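Long-range contact in uncharacterized oxidoreductase yvaA (Bacillus subtilis subsp. subtilis, PDB 3GDO), which catalyses the reversible NADPH-dependent reduction of scyllo-inosose to scyllo-inositol and cannot use NADH in place of NADPH: residues B[144-156]-B[219-231]. Residues are numbered along the deposited sequence; the frame is centred on the assembly and turned at random.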
ATOM      1  N   GLU B 144       5.136 -19.623  -2.440  1.00 43.09           N
ATOM      2  CA  GLU B 144       6.574 -19.632  -2.776  1.00 43.25           C
ATOM      3  C   GLU B 144       7.157 -18.325  -3.318  1.00 42.60           C
ATOM      4  O   GLU B 144       6.480 -17.590  -4.068  1.00 42.48           O
ATOM      5  CB  GLU B 144       6.851 -20.736  -3.805  1.00 44.21           C
ATOM      6  CG  GLU B 144       6.528 -22.150  -3.306  1.00 48.18           C
ATOM      7  CD  GLU B 144       7.614 -22.693  -2.370  1.00 52.40           C
ATOM      8  OE1 GLU B 144       8.795 -22.765  -2.794  1.00 54.39           O
ATOM      9  OE2 GLU B 144       7.280 -23.045  -1.209  1.00 55.48           O
ATOM     10  N   ASP B 145       8.420 -18.065  -2.948  1.00 40.71           N
ATOM     11  CA  ASP B 145       9.207 -16.961  -3.476  1.00 40.72           C
ATOM     12  C   ASP B 145       8.360 -15.682  -3.406  1.00 39.48           C
ATOM     13  O   ASP B 145       7.949 -15.134  -4.429  1.00 38.98           O
ATOM     14  CB  ASP B 145       9.671 -17.253  -4.910  1.00 41.62           C
ATOM     15  CG  ASP B 145      10.659 -16.187  -5.452  1.00 47.33           C
ATOM     16  OD1 ASP B 145      11.467 -15.629  -4.670  1.00 53.43           O
ATOM     17  OD2 ASP B 145      10.635 -15.892  -6.679  1.00 52.54           O
ATOM     18  N   ILE B 146       8.062 -15.267  -2.188  1.00 37.27           N
ATOM     19  CA  ILE B 146       7.253 -14.079  -1.954  1.00 37.06           C
ATOM     20  C   ILE B 146       8.066 -12.889  -2.443  1.00 35.79           C
ATOM     21  O   ILE B 146       9.261 -12.786  -2.125  1.00 34.43           O
ATOM     22  CB  ILE B 146       6.864 -13.955  -0.469  1.00 36.57           C
ATOM     23  CG1 ILE B 146       5.802 -15.017  -0.152  1.00 36.64           C
ATOM     24  CG2 ILE B 146       6.352 -12.543  -0.160  1.00 37.06           C
ATOM     25  CD1 ILE B 146       5.622 -15.305   1.376  1.00 37.02           C
ATOM     26  N   ASN B 147       7.440 -12.034  -3.264  1.00 34.43           N
ATOM     27  CA  ASN B 147       8.158 -10.875  -3.798  1.00 33.45           C
ATOM     28  C   ASN B 147       7.658  -9.550  -3.200  1.00 32.74           C
ATOM     29  O   ASN B 147       8.366  -8.556  -3.205  1.00 31.45           O
ATOM     30  CB  ASN B 147       8.116 -10.864  -5.343  1.00 33.44           C
ATOM     31  CG  ASN B 147       6.707 -10.726  -5.898  1.00 36.35           C
ATOM     32  OD1 ASN B 147       6.063  -9.671  -5.753  1.00 37.83           O
ATOM     33  ND2 ASN B 147       6.220 -11.772  -6.538  1.00 36.32           N
ATOM     34  N   THR B 148       6.425  -9.554  -2.707  1.00 32.15           N
ATOM     35  CA  THR B 148       5.811  -8.350  -2.150  1.00 31.93           C
ATOM     36  C   THR B 148       4.970  -8.752  -0.947  1.00 31.92           C
ATOM     37  O   THR B 148       4.127  -9.697  -1.027  1.00 31.90           O
ATOM     38  CB  THR B 148       4.896  -7.628  -3.195  1.00 30.34           C
ATOM     39  OG1 THR B 148       5.637  -7.337  -4.372  1.00 32.76           O
ATOM     40  CG2 THR B 148       4.379  -6.306  -2.668  1.00 35.71           C
ATOM     41  N   TYR B 149       5.129  -7.999   0.145  1.00 30.74           N
ATOM     42  CA  TYR B 149       4.481  -8.353   1.428  1.00 30.04           C
ATOM     43  C   TYR B 149       4.000  -7.064   2.060  1.00 29.54           C
ATOM     44  O   TYR B 149       4.807  -6.251   2.563  1.00 29.31           O
ATOM     45  CB  TYR B 149       5.502  -9.085   2.351  1.00 28.55           C
ATOM     46  CG  TYR B 149       4.937  -9.493   3.706  1.00 31.01           C
ATOM     47  CD1 TYR B 149       4.200 -10.678   3.861  1.00 29.82           C
ATOM     48  CD2 TYR B 149       5.170  -8.714   4.849  1.00 29.89           C
ATOM     49  CE1 TYR B 149       3.684 -11.057   5.113  1.00 30.72           C
ATOM     50  CE2 TYR B 149       4.689  -9.090   6.105  1.00 28.83           C
ATOM     51  CZ  TYR B 149       3.938 -10.243   6.233  1.00 30.11           C
ATOM     52  OH  TYR B 149       3.456 -10.573   7.472  1.00 29.09           O
ATOM     53  N   GLN B 150       2.699  -6.829   1.977  1.00 29.30           N
ATOM     54  CA  GLN B 150       2.149  -5.495   2.309  1.00 28.92           C
ATOM     55  C   GLN B 150       1.129  -5.663   3.385  1.00 27.45           C
ATOM     56  O   GLN B 150       0.173  -6.447   3.229  1.00 25.60           O
ATOM     57  CB  GLN B 150       1.466  -4.841   1.098  1.00 30.13           C
ATOM     58  CG  GLN B 150       2.431  -4.423   0.020  1.00 35.37           C
ATOM     59  CD  GLN B 150       1.726  -3.855  -1.224  1.00 42.82           C
ATOM     60  OE1 GLN B 150       0.536  -4.129  -1.469  1.00 45.54           O
ATOM     61  NE2 GLN B 150       2.477  -3.085  -2.032  1.00 44.57           N
ATOM     62  N   VAL B 151       1.343  -4.959   4.487  1.00 25.96           N
ATOM     63  CA  VAL B 151       0.482  -5.144   5.667  1.00 27.55           C
ATOM     64  C   VAL B 151      -0.024  -3.784   6.095  1.00 28.47           C
ATOM     65  O   VAL B 151       0.774  -2.819   6.202  1.00 27.64           O
ATOM     66  CB  VAL B 151       1.248  -5.844   6.861  1.00 26.33           C
ATOM     67  CG1 VAL B 151       0.294  -6.179   7.965  1.00 24.94           C
ATOM     68  CG2 VAL B 151       1.938  -7.113   6.353  1.00 26.54           C
ATOM     69  N   SER B 152      -1.328  -3.670   6.298  1.00 30.37           N
ATOM     70  CA  SER B 152      -1.830  -2.391   6.858  1.00 33.08           C
ATOM     71  C   SER B 152      -2.518  -2.536   8.176  1.00 33.52           C
ATOM     72  O   SER B 152      -3.144  -3.559   8.466  1.00 35.89           O
ATOM     73  CB  SER B 152      -2.701  -1.607   5.875  1.00 34.19           C
ATOM     74  OG  SER B 152      -3.985  -2.141   5.782  1.00 40.53           O
ATOM     75  N   TYR B 153      -2.407  -1.521   9.011  1.00 31.92           N
ATOM     76  CA  TYR B 153      -2.909  -1.639  10.383  1.00 31.44           C
ATOM     77  C   TYR B 153      -3.473  -0.287  10.776  1.00 30.76           C
ATOM     78  O   TYR B 153      -2.789   0.539  11.368  1.00 28.75           O
ATOM     79  CB  TYR B 153      -1.747  -1.994  11.310  1.00 31.03           C
ATOM     80  CG  TYR B 153      -2.114  -2.580  12.664  1.00 33.15           C
ATOM     81  CD1 TYR B 153      -1.155  -3.307  13.399  1.00 35.16           C
ATOM     82  CD2 TYR B 153      -3.405  -2.449  13.208  1.00 27.88           C
ATOM     83  CE1 TYR B 153      -1.471  -3.840  14.632  1.00 34.96           C
ATOM     84  CE2 TYR B 153      -3.735  -3.008  14.436  1.00 30.98           C
ATOM     85  CZ  TYR B 153      -2.748  -3.683  15.148  1.00 33.74           C
ATOM     86  OH  TYR B 153      -3.016  -4.213  16.372  1.00 36.84           O
ATOM     87  N   ASN B 154      -4.733  -0.074  10.427  1.00 31.52           N
ATOM     88  CA  ASN B 154      -5.305   1.249  10.433  1.00 31.67           C
ATOM     89  C   ASN B 154      -6.283   1.352  11.564  1.00 33.08           C
ATOM     90  O   ASN B 154      -6.748   0.345  12.070  1.00 33.94           O
ATOM     91  CB  ASN B 154      -6.067   1.493   9.135  1.00 31.07           C
ATOM     92  CG  ASN B 154      -5.190   1.559   7.937  1.00 30.75           C
ATOM     93  OD1 ASN B 154      -4.202   2.307   7.881  1.00 30.36           O
ATOM     94  ND2 ASN B 154      -5.571   0.821   6.926  1.00 30.79           N
ATOM     95  N   ARG B 155      -6.671   2.563  11.929  1.00 33.24           N
ATOM     96  CA  ARG B 155      -7.817   2.703  12.812  1.00 33.80           C
ATOM     97  C   ARG B 155      -8.559   4.000  12.417  1.00 33.53           C
ATOM     98  O   ARG B 155      -8.018   4.829  11.677  1.00 32.65           O
ATOM     99  CB  ARG B 155      -7.350   2.744  14.269  1.00 34.30           C
ATOM    100  CG  ARG B 155      -6.572   4.013  14.593  1.00 37.26           C
ATOM    101  CD  ARG B 155      -5.710   3.934  15.874  1.00 41.09           C
ATOM    102  NE  ARG B 155      -4.875   5.133  15.906  1.00 44.56           N
ATOM    103  CZ  ARG B 155      -4.528   5.806  17.004  1.00 44.36           C
ATOM    104  NH1 ARG B 155      -3.785   6.901  16.891  1.00 37.66           N
ATOM    105  NH2 ARG B 155      -4.898   5.379  18.208  1.00 46.90           N
ATOM    106  N   TYR B 156      -9.774   4.171  12.925  1.00 33.26           N
ATOM    107  CA  TYR B 156     -10.498   5.444  12.788  1.00 34.23           C
ATOM    108  C   TYR B 156     -10.618   6.089  14.165  1.00 35.70           C
ATOM    109  O   TYR B 156     -11.478   5.751  14.933  1.00 34.60           O
ATOM    110  CB  TYR B 156     -11.895   5.257  12.169  1.00 33.90           C
ATOM    111  CG  TYR B 156     -12.584   6.590  11.862  1.00 36.12           C
ATOM    112  CD1 TYR B 156     -12.099   7.431  10.840  1.00 32.82           C
ATOM    113  CD2 TYR B 156     -13.680   7.023  12.608  1.00 34.94           C
ATOM    114  CE1 TYR B 156     -12.697   8.635  10.566  1.00 34.33           C
ATOM    115  CE2 TYR B 156     -14.296   8.250  12.321  1.00 36.86           C
ATOM    116  CZ  TYR B 156     -13.801   9.031  11.299  1.00 34.63           C
ATOM    117  OH  TYR B 156     -14.388  10.231  11.006  1.00 36.17           O
ATOM    118  N   TYR B 219      14.367  -5.910   1.165  1.00 34.97           N
ATOM    119  CA  TYR B 219      15.016  -7.219   1.096  1.00 36.06           C
ATOM    120  C   TYR B 219      15.423  -7.512  -0.364  1.00 36.79           C
ATOM    121  O   TYR B 219      15.329  -8.638  -0.792  1.00 38.57           O
ATOM    122  CB  TYR B 219      14.061  -8.306   1.542  1.00 34.64           C
ATOM    123  CG  TYR B 219      13.620  -8.269   3.002  1.00 35.73           C
ATOM    124  CD1 TYR B 219      14.282  -9.048   3.982  1.00 34.19           C
ATOM    125  CD2 TYR B 219      12.528  -7.496   3.403  1.00 32.17           C
ATOM    126  CE1 TYR B 219      13.861  -9.046   5.333  1.00 35.19           C
ATOM    127  CE2 TYR B 219      12.090  -7.502   4.736  1.00 34.10           C
ATOM    128  CZ  TYR B 219      12.768  -8.265   5.700  1.00 34.13           C
ATOM    129  OH  TYR B 219      12.330  -8.237   7.000  1.00 32.77           O
ATOM    130  N   GLY B 220      15.807  -6.498  -1.137  1.00 37.01           N
ATOM    131  CA  GLY B 220      16.258  -6.725  -2.529  1.00 37.68           C
ATOM    132  C   GLY B 220      15.062  -6.936  -3.444  1.00 37.80           C
ATOM    133  O   GLY B 220      14.285  -6.004  -3.715  1.00 38.07           O
ATOM    134  N   LYS B 221      14.906  -8.157  -3.930  1.00 37.81           N
ATOM    135  CA  LYS B 221      13.794  -8.478  -4.798  1.00 38.58           C
ATOM    136  C   LYS B 221      12.478  -8.376  -3.998  1.00 37.31           C
ATOM    137  O   LYS B 221      11.475  -7.836  -4.497  1.00 37.49           O
ATOM    138  CB  LYS B 221      13.980  -9.866  -5.382  1.00 39.06           C
ATOM    139  CG  LYS B 221      12.851 -10.258  -6.321  1.00 42.38           C
ATOM    140  CD  LYS B 221      13.022 -11.702  -6.816  1.00 46.22           C
ATOM    141  CE  LYS B 221      11.690 -12.218  -7.359  1.00 47.88           C
ATOM    142  NZ  LYS B 221      11.804 -13.616  -7.848  1.00 49.56           N
ATOM    143  N   LEU B 222      12.506  -8.886  -2.769  1.00 35.88           N
ATOM    144  CA  LEU B 222      11.381  -8.808  -1.826  1.00 34.56           C
ATOM    145  C   LEU B 222      11.254  -7.405  -1.217  1.00 33.27           C
ATOM    146  O   LEU B 222      12.241  -6.826  -0.694  1.00 32.54           O
ATOM    147  CB  LEU B 222      11.532  -9.847  -0.708  1.00 35.00           C
ATOM    148  CG  LEU B 222      10.608  -9.782   0.526  1.00 36.68           C
ATOM    149  CD1 LEU B 222       9.135  -9.874   0.088  1.00 36.59           C
ATOM    150  CD2 LEU B 222      10.924 -10.885   1.584  1.00 34.48           C
ATOM    151  N   GLN B 223      10.035  -6.854  -1.288  1.00 30.85           N
ATOM    152  CA  GLN B 223       9.756  -5.535  -0.661  1.00 30.53           C
ATOM    153  C   GLN B 223       8.644  -5.734   0.338  1.00 29.69           C
ATOM    154  O   GLN B 223       7.597  -6.319  -0.004  1.00 29.29           O
ATOM    155  CB  GLN B 223       9.374  -4.470  -1.703  1.00 30.29           C
ATOM    156  CG  GLN B 223      10.488  -4.176  -2.700  1.00 31.93           C
ATOM    157  CD  GLN B 223      11.633  -3.402  -2.048  1.00 33.68           C
ATOM    158  OE1 GLN B 223      11.422  -2.426  -1.346  1.00 33.79           O
ATOM    159  NE2 GLN B 223      12.855  -3.874  -2.259  1.00 33.36           N
ATOM    160  N   ALA B 224       8.896  -5.334   1.578  1.00 28.81           N
ATOM    161  CA  ALA B 224       7.921  -5.508   2.659  1.00 28.92           C
ATOM    162  C   ALA B 224       7.464  -4.106   2.971  1.00 29.42           C
ATOM    163  O   ALA B 224       8.314  -3.217   3.198  1.00 27.76           O
ATOM    164  CB  ALA B 224       8.563  -6.172   3.895  1.00 28.16           C
ATOM    165  N   ILE B 225       6.141  -3.883   2.949  1.00 29.30           N
ATOM    166  CA  ILE B 225       5.615  -2.524   3.093  1.00 28.91           C
ATOM    167  C   ILE B 225       4.678  -2.570   4.291  1.00 28.66           C
ATOM    168  O   ILE B 225       3.728  -3.354   4.270  1.00 27.81           O
ATOM    169  CB  ILE B 225       4.786  -2.065   1.848  1.00 29.49           C
ATOM    170  CG1 ILE B 225       5.545  -2.172   0.509  1.00 31.77           C
ATOM    171  CG2 ILE B 225       4.107  -0.679   2.106  1.00 31.36           C
ATOM    172  CD1 ILE B 225       6.818  -1.453   0.405  1.00 36.23           C
ATOM    173  N   LEU B 226       4.920  -1.743   5.313  1.00 27.12           N
ATOM    174  CA  LEU B 226       4.127  -1.822   6.554  1.00 28.32           C
ATOM    175  C   LEU B 226       3.638  -0.437   6.873  1.00 28.33           C
ATOM    176  O   LEU B 226       4.443   0.511   6.946  1.00 27.97           O
ATOM    177  CB  LEU B 226       4.956  -2.337   7.734  1.00 27.46           C
ATOM    178  CG  LEU B 226       5.695  -3.650   7.514  1.00 30.12           C
ATOM    179  CD1 LEU B 226       6.770  -3.823   8.606  1.00 29.56           C
ATOM    180  CD2 LEU B 226       4.713  -4.809   7.521  1.00 30.21           C
ATOM    181  N   TYR B 227       2.315  -0.303   6.995  1.00 27.95           N
ATOM    182  CA  TYR B 227       1.742   1.026   7.091  1.00 27.81           C
ATOM    183  C   TYR B 227       0.484   1.026   7.909  1.00 27.27           C
ATOM    184  O   TYR B 227      -0.161  -0.021   8.097  1.00 25.76           O
ATOM    185  CB  TYR B 227       1.522   1.629   5.694  1.00 29.24           C
ATOM    186  CG  TYR B 227       0.470   0.954   4.860  1.00 34.10           C
ATOM    187  CD1 TYR B 227      -0.860   1.398   4.903  1.00 36.06           C
ATOM    188  CD2 TYR B 227       0.800  -0.143   4.014  1.00 37.79           C
ATOM    189  CE1 TYR B 227      -1.828   0.796   4.137  1.00 40.21           C
ATOM    190  CE2 TYR B 227      -0.191  -0.767   3.230  1.00 40.21           C
ATOM    191  CZ  TYR B 227      -1.501  -0.279   3.295  1.00 39.50           C
ATOM    192  OH  TYR B 227      -2.512  -0.845   2.546  1.00 43.27           O
ATOM    193  N   GLY B 228       0.125   2.204   8.378  1.00 25.75           N
ATOM    194  CA  GLY B 228      -0.959   2.353   9.332  1.00 27.90           C
ATOM    195  C   GLY B 228      -1.330   3.814   9.421  1.00 29.39           C
ATOM    196  O   GLY B 228      -0.439   4.676   9.537  1.00 30.32           O
ATOM    197  N   GLY B 229      -2.626   4.102   9.317  1.00 29.71           N
ATOM    198  CA  GLY B 229      -3.133   5.455   9.667  1.00 28.97           C
ATOM    199  C   GLY B 229      -4.201   5.490  10.740  1.00 28.88           C
ATOM    200  O   GLY B 229      -4.752   4.439  11.143  1.00 28.39           O
ATOM    201  N   SER B 230      -4.491   6.700  11.240  1.00 29.13           N
ATOM    202  CA  SER B 230      -5.474   6.870  12.292  1.00 28.39           C
ATOM    203  C   SER B 230      -6.750   7.625  11.859  1.00 29.30           C
ATOM    204  O   SER B 230      -7.596   7.931  12.703  1.00 28.53           O
ATOM    205  CB  SER B 230      -4.829   7.566  13.503  1.00 29.42           C
ATOM    206  OG  SER B 230      -3.793   6.811  14.068  1.00 30.72           O
ATOM    207  N   ILE B 231      -6.880   7.930  10.567  1.00 28.28           N
ATOM    208  CA  ILE B 231      -8.080   8.587  10.027  1.00 29.01           C
ATOM    209  C   ILE B 231      -8.517   7.747   8.863  1.00 27.67           C
ATOM    210  O   ILE B 231      -8.467   8.181   7.734  1.00 26.61           O
ATOM    211  CB  ILE B 231      -7.821  10.057   9.543  1.00 28.40           C
ATOM    212  CG1 ILE B 231      -6.826  10.768  10.489  1.00 28.22           C
ATOM    213  CG2 ILE B 231      -9.164  10.836   9.449  1.00 31.61           C
ATOM    214  CD1 ILE B 231      -6.411  12.157  10.064  1.00 30.48           C
TER
HETATM  215  O   HOH W   1      -3.125   2.943  12.761  1.00 27.62           O
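Arg155 reaches Ser230 side-on, NE and NH1 both donating to the one hydroxyl oxygen OG, which lies in the guanidinium plane; Arg155 NE to Ser230 OG is 2.7 Å. The same OG is also hydrogen-bonded to Asp211 O. One residue earlier, Asn154 turns its amide back toward segment 219-231, and OD1 takes the N-H of Gly229 on a lone pair at 2.8 Å. A water donates to both Tyr153 O and Gly229 O, joining the two segments just past the ends of their strands. Strands 146-152 and 222-228 are parallel neighbours in the large mixed sheet of the C-terminal alpha/beta domain of this Gfo/Idh/MocA enzyme, laced by alternating bonds such as Ile225 N to Tyr149 O (2.7 Å). Asn147 and Thr148 form a classic beta bulge opposite His242 on the adjoining strand. On the face toward helix 174-190, Val151 and Leu226 run side by side, Val151 CB to Leu226 CD2 3.7 Å, and Ala224 CB meets the edge of the Tyr149 ring. On the other face, which packs against the second subunit, Tyr227 CG sits between backbone N and carbonyl carbon (chi1 67°), and Ser152 CB lies over one ring face, modelled too close for its exact spacing to be trusted; Ser152 OG bonds to Pro237 O. Gln150 CG lies alongside Ile225 CB at 3.8 Å. At the far end a fully extended Lys221 brings NZ to the syn lone pair of Asp145 OD2, a 2.8 Å salt bridge.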